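Local coordinates for OmpT protein (Vibrio cholerae serotype O1, PDB 6EHD) that probably forms a non-specific diffusion channel, a beta-barrel porin, across the outer membrane, at residues A[225-237]-A[249-261]. The protein carries 1 engineered substitution. Residues are numbered along the deposited sequence; the frame is centred on the assembly and turned at random.
With C8E ((hydroxyethyloxy)tri(ethyloxy)octane), chain E.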
loop_
_atom_site.group_PDB
_atom_site.type_symbol
_atom_site.label_atom_id
_atom_site.label_comp_id
_atom_site.label_asym_id
_atom_site.label_seq_id
_atom_site.Cartn_x
_atom_site.Cartn_y
_atom_site.Cartn_z
ATOM N N PRO A 225 -9.701 5.262 -27.936
ATOM C CA PRO A 225 -8.766 6.397 -27.892
ATOM C C PRO A 225 -8.534 7.010 -26.444
ATOM O O PRO A 225 -7.669 7.836 -26.286
ATOM C CB PRO A 225 -9.433 7.419 -28.835
ATOM C CG PRO A 225 -10.899 7.104 -28.783
ATOM C CD PRO A 225 -11.002 5.626 -28.560
ATOM N N LEU A 226 -9.305 6.611 -25.441
ATOM C CA LEU A 226 -9.256 7.262 -24.125
ATOM C C LEU A 226 -7.882 6.942 -23.421
ATOM O O LEU A 226 -7.473 5.755 -23.359
ATOM C CB LEU A 226 -10.435 6.826 -23.265
ATOM C CG LEU A 226 -10.574 7.497 -21.906
ATOM C CD1 LEU A 226 -10.937 8.973 -22.013
ATOM C CD2 LEU A 226 -11.533 6.735 -21.015
ATOM N N VAL A 227 -7.226 8.014 -22.978
ATOM C CA VAL A 227 -6.025 7.996 -22.100
ATOM C C VAL A 227 -6.294 8.959 -20.953
ATOM O O VAL A 227 -6.812 10.070 -21.200
ATOM C CB VAL A 227 -4.767 8.474 -22.880
ATOM C CG1 VAL A 227 -3.505 8.510 -21.990
ATOM C CG2 VAL A 227 -4.529 7.595 -24.123
ATOM N N ILE A 228 -5.949 8.568 -19.687
ATOM C CA ILE A 228 -6.084 9.498 -18.526
ATOM C C ILE A 228 -4.682 9.585 -17.853
ATOM O O ILE A 228 -4.106 8.513 -17.598
ATOM C CB ILE A 228 -7.156 9.001 -17.509
ATOM C CG1 ILE A 228 -8.545 8.987 -18.193
ATOM C CG2 ILE A 228 -7.205 9.934 -16.326
ATOM C CD1 ILE A 228 -9.617 8.274 -17.414
ATOM N N ASP A 229 -4.164 10.799 -17.636
ATOM C CA ASP A 229 -2.887 11.048 -16.937
ATOM C C ASP A 229 -3.203 11.542 -15.526
ATOM O O ASP A 229 -4.146 12.372 -15.353
ATOM C CB ASP A 229 -2.037 12.103 -17.661
ATOM C CG ASP A 229 -1.350 11.538 -18.952
ATOM O OD1 ASP A 229 -1.278 10.313 -19.165
ATOM O OD2 ASP A 229 -0.859 12.357 -19.736
ATOM N N GLU A 230 -2.436 11.052 -14.534
ATOM C CA GLU A 230 -2.525 11.595 -13.160
ATOM C C GLU A 230 -1.159 12.171 -12.745
ATOM O O GLU A 230 -0.124 11.508 -12.960
ATOM C CB GLU A 230 -2.888 10.432 -12.193
ATOM C CG GLU A 230 -4.215 9.770 -12.410
ATOM C CD GLU A 230 -4.476 8.642 -11.376
ATOM O OE1 GLU A 230 -3.641 7.749 -11.212
ATOM O OE2 GLU A 230 -5.529 8.667 -10.711
ATOM N N ASP A 231 -1.165 13.349 -12.139
ATOM C CA ASP A 231 0.043 13.988 -11.581
ATOM C C ASP A 231 -0.244 14.181 -10.065
ATOM O O ASP A 231 -1.270 14.877 -9.671
ATOM C CB ASP A 231 0.197 15.416 -12.206
ATOM C CG ASP A 231 0.337 15.429 -13.753
ATOM O OD1 ASP A 231 0.704 14.424 -14.431
ATOM O OD2 ASP A 231 0.244 16.584 -14.255
ATOM N N ALA A 232 0.676 13.709 -9.179
ATOM C CA ALA A 232 0.353 13.669 -7.732
ATOM C C ALA A 232 1.535 14.106 -6.873
ATOM O O ALA A 232 2.707 13.777 -7.228
ATOM C CB ALA A 232 -0.071 12.233 -7.344
ATOM N N ILE A 233 1.239 14.871 -5.821
ATOM C CA ILE A 233 2.231 15.256 -4.836
ATOM C C ILE A 233 1.666 14.913 -3.422
ATOM O O ILE A 233 0.504 15.203 -3.118
ATOM C CB ILE A 233 2.653 16.729 -4.923
ATOM C CG1 ILE A 233 3.773 17.036 -3.926
ATOM C CG2 ILE A 233 1.463 17.674 -4.730
ATOM C CD1 ILE A 233 4.367 18.454 -3.956
ATOM N N SER A 234 2.544 14.362 -2.567
ATOM C CA SER A 234 2.268 14.068 -1.158
ATOM C C SER A 234 3.402 14.691 -0.311
ATOM O O SER A 234 4.614 14.496 -0.593
ATOM C CB SER A 234 2.224 12.527 -0.931
ATOM O OG SER A 234 1.272 11.903 -1.796
ATOM N N VAL A 235 3.017 15.515 0.683
ATOM C CA VAL A 235 3.927 16.219 1.623
ATOM C C VAL A 235 3.459 15.840 3.029
ATOM O O VAL A 235 2.347 16.188 3.403
ATOM C CB VAL A 235 3.887 17.751 1.447
ATOM C CG1 VAL A 235 4.978 18.333 2.275
ATOM C CG2 VAL A 235 4.099 18.096 0.017
ATOM N N ALA A 236 4.294 15.219 3.822
ATOM C CA ALA A 236 3.816 14.661 5.126
ATOM C C ALA A 236 4.960 14.679 6.137
ATOM O O ALA A 236 6.146 14.739 5.809
ATOM C CB ALA A 236 3.253 13.241 4.967
ATOM N N GLY A 237 4.594 14.572 7.424
ATOM C CA GLY A 237 5.605 14.473 8.498
ATOM C C GLY A 237 5.106 13.866 9.790
ATOM O O GLY A 237 3.883 13.760 10.020
ATOM N N ALA A 249 0.902 14.402 10.246
ATOM C CA ALA A 249 0.012 15.193 9.329
ATOM C C ALA A 249 0.455 15.064 7.885
ATOM O O ALA A 249 1.649 14.735 7.600
ATOM C CB ALA A 249 0.009 16.697 9.754
ATOM N N GLY A 250 -0.472 15.232 6.942
ATOM C CA GLY A 250 -0.076 15.275 5.509
ATOM C C GLY A 250 -1.068 16.005 4.656
ATOM O O GLY A 250 -2.252 16.214 5.040
ATOM N N TYR A 251 -0.544 16.431 3.506
ATOM C CA TYR A 251 -1.314 17.114 2.417
ATOM C C TYR A 251 -1.034 16.388 1.099
ATOM O O TYR A 251 0.154 16.172 0.718
ATOM C CB TYR A 251 -0.789 18.575 2.314
ATOM C CG TYR A 251 -1.318 19.356 1.073
ATOM C CD1 TYR A 251 -2.613 19.896 1.055
ATOM C CD2 TYR A 251 -0.573 19.410 -0.096
ATOM C CE1 TYR A 251 -3.125 20.529 -0.072
ATOM C CE2 TYR A 251 -1.066 20.065 -1.229
ATOM C CZ TYR A 251 -2.345 20.617 -1.217
ATOM O OH TYR A 251 -2.824 21.277 -2.384
ATOM N N GLU A 252 -2.102 16.005 0.396
ATOM C CA GLU A 252 -2.046 15.243 -0.812
ATOM C C GLU A 252 -2.893 15.921 -1.915
ATOM O O GLU A 252 -4.110 16.185 -1.720
ATOM C CB GLU A 252 -2.588 13.802 -0.588
ATOM C CG GLU A 252 -1.821 13.072 0.508
ATOM C CD GLU A 252 -2.350 11.691 0.948
ATOM O OE1 GLU A 252 -3.492 11.305 0.560
ATOM O OE2 GLU A 252 -1.539 10.925 1.611
ATOM N N TYR A 253 -2.258 16.183 -3.063
ATOM C CA TYR A 253 -3.003 16.801 -4.216
ATOM C C TYR A 253 -2.778 15.981 -5.491
ATOM O O TYR A 253 -1.609 15.653 -5.824
ATOM C CB TYR A 253 -2.470 18.217 -4.396
ATOM C CG TYR A 253 -3.122 18.963 -5.577
ATOM C CD1 TYR A 253 -4.450 19.426 -5.487
ATOM C CD2 TYR A 253 -2.475 19.020 -6.838
ATOM C CE1 TYR A 253 -5.085 20.084 -6.582
ATOM C CE2 TYR A 253 -3.108 19.687 -7.938
ATOM C CZ TYR A 253 -4.389 20.197 -7.788
ATOM O OH TYR A 253 -4.999 20.774 -8.918
ATOM N N VAL A 254 -3.876 15.662 -6.216
ATOM C CA VAL A 254 -3.815 14.848 -7.401
ATOM C C VAL A 254 -4.642 15.580 -8.528
ATOM O O VAL A 254 -5.764 16.085 -8.242
ATOM C CB VAL A 254 -4.382 13.460 -7.232
ATOM C CG1 VAL A 254 -4.249 12.654 -8.537
ATOM C CG2 VAL A 254 -3.673 12.749 -6.037
ATOM N N MET A 255 -4.023 15.749 -9.687
ATOM C CA MET A 255 -4.786 16.239 -10.961
ATOM C C MET A 255 -4.934 15.123 -11.965
ATOM O O MET A 255 -4.002 14.352 -12.194
ATOM C CB MET A 255 -4.147 17.502 -11.542
ATOM C CG MET A 255 -2.704 17.579 -11.974
ATOM S SD MET A 255 -1.933 19.310 -11.981
ATOM C CE MET A 255 -3.258 20.464 -11.755
ATOM N N GLN A 256 -6.144 14.955 -12.462
ATOM C CA GLN A 256 -6.475 13.951 -13.415
ATOM C C GLN A 256 -6.909 14.707 -14.727
ATOM O O GLN A 256 -7.784 15.594 -14.690
ATOM C CB GLN A 256 -7.610 13.062 -12.950
ATOM C CG GLN A 256 -7.433 12.408 -11.551
ATOM C CD GLN A 256 -7.972 13.229 -10.399
ATOM O OE1 GLN A 256 -8.634 14.264 -10.581
ATOM N NE2 GLN A 256 -7.695 12.749 -9.129
ATOM N N GLU A 257 -6.316 14.301 -15.825
ATOM C CA GLU A 257 -6.611 14.922 -17.171
ATOM C C GLU A 257 -6.827 13.840 -18.221
ATOM O O GLU A 257 -5.953 12.952 -18.407
ATOM C CB GLU A 257 -5.489 15.861 -17.571
ATOM C CG GLU A 257 -5.624 16.363 -18.999
ATOM C CD GLU A 257 -4.611 17.428 -19.362
ATOM O OE1 GLU A 257 -3.993 17.292 -20.439
ATOM O OE2 GLU A 257 -4.443 18.382 -18.581
ATOM N N ALA A 258 -7.995 13.887 -18.899
ATOM C CA ALA A 258 -8.336 12.961 -19.978
ATOM C C ALA A 258 -8.037 13.623 -21.342
ATOM O O ALA A 258 -8.051 14.850 -21.478
ATOM C CB ALA A 258 -9.787 12.523 -19.909
ATOM N N ASN A 259 -7.719 12.805 -22.328
ATOM C CA ASN A 259 -7.410 13.333 -23.673
ATOM C C ASN A 259 -8.652 13.870 -24.433
ATOM O O ASN A 259 -8.500 14.515 -25.462
ATOM C CB ASN A 259 -6.614 12.331 -24.511
ATOM C CG ASN A 259 -7.348 11.060 -24.794
ATOM O OD1 ASN A 259 -8.393 10.765 -24.233
ATOM N ND2 ASN A 259 -6.720 10.213 -25.606
ATOM N N THR A 260 -9.844 13.606 -23.906
ATOM C CA THR A 260 -11.060 14.331 -24.269
ATOM C C THR A 260 -11.056 15.798 -23.825
ATOM O O THR A 260 -11.962 16.521 -24.220
ATOM C CB THR A 260 -12.339 13.694 -23.663
ATOM O OG1 THR A 260 -12.316 13.810 -22.225
ATOM C CG2 THR A 260 -12.477 12.235 -24.051
ATOM N N GLY A 261 -10.088 16.245 -23.008
ATOM C CA GLY A 261 -10.081 17.610 -22.463
ATOM C C GLY A 261 -10.702 17.809 -21.063
ATOM O O GLY A 261 -10.449 18.833 -20.437
HETATM C C1 C8E E . 7.979 20.282 -1.915
HETATM C C2 C8E E . 7.089 20.865 -0.824
HETATM C C3 C8E E . 5.831 21.421 -1.446
HETATM C C4 C8E E . 5.044 22.376 -0.533
HETATM C C5 C8E E . 3.549 22.079 -0.629
HETATM C C6 C8E E . 2.757 22.607 -1.798
HETATM C C7 C8E E . 2.289 21.549 -2.816
HETATM C C8 C8E E . 1.173 22.121 -3.724
HETATM O O9 C8E E . 0.977 21.667 -5.084
HETATM C C10 C8E E . 1.058 22.537 -6.200
HETATM C C11 C8E E . -0.036 22.231 -7.167
HETATM O O12 C8E E . -1.074 23.037 -6.625
HETATM C C13 C8E E . -2.276 23.360 -7.342
HETATM C C14 C8E E . -3.450 23.646 -6.388
HETATM O O15 C8E E . -3.054 24.366 -5.194
HETATM C C16 C8E E . -4.161 24.850 -4.374
HETATM C C17 C8E E . -3.787 25.695 -3.142
HETATM O O18 C8E E . -2.721 25.050 -2.443
HETATM C C19 C8E E . -2.381 25.253 -1.046
HETATM C C20 C8E E . -0.865 25.041 -0.874
HETATM O O21 C8E E . -0.513 23.938 -0.050
HETATM O O HOH W 1 -6.872 9.833 -8.662
HETATM O O HOH W 2 -0.391 9.867 -0.761
#
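D229, D231, I233, V235 and G237 each exchange two N-H···O bonds with E257, M255, Y253, Y251 and A249, and the intervening non-hydrogen-bonded pairs add CA-H···O contacts. The strand axes run antiparallel at 175° and approach to 4.6 Å, as in a beta hairpin of the porin barrel.

N259 N on V227 O carries the ladder one step further, and the N259 side-chain amide then reaches back to P225 and V227. Its ND2 donates to P225 O in a short bond of 2.6 Å, nearly straight (N-H···O 171°), with the acceptor lying in the amide plane, while OD1 weakly accepts V227 N at 3.2 Å. With chi1 at 63°, CG sits between the backbone N and the carbonyl carbon, folding the amide back onto 225-227. N259 is the second residue of a type I turn, A258 to G261, closed by G261 N on A258 O.

Apolar contacts divide by face. Outward, I233 CG2 lies 4.0 Å from Y253 CB, and M255 CG packs on D231 CB at 3.6 Å. A C8E detergent spans this surface: its alkyl tail meets I233 CD1 and V235 CG2, and its ether chain passes over one face of the Y253 ring, consistent with a lipid-facing barrel wall. On the other face, A232 CB touches V254 CG2 at 3.9 Å.

Polar groups on that face, probably turned to the pore interior, are bridged by water. One water donates to E230 OE2 (2.7 Å) and accepts from Q256 NE2; another joins S234 OG to E252 OE2, weakly at the latter. E230 also forms a salt bridge with R109, E252 bonds T106 and G105, and Q256 bonds T293 O.

The hairpin is set between strand 208-221, bonded to 227-237, and strand 263-276, where the Y253 hydroxyl is hydrogen-bonded to the D265 carboxylate.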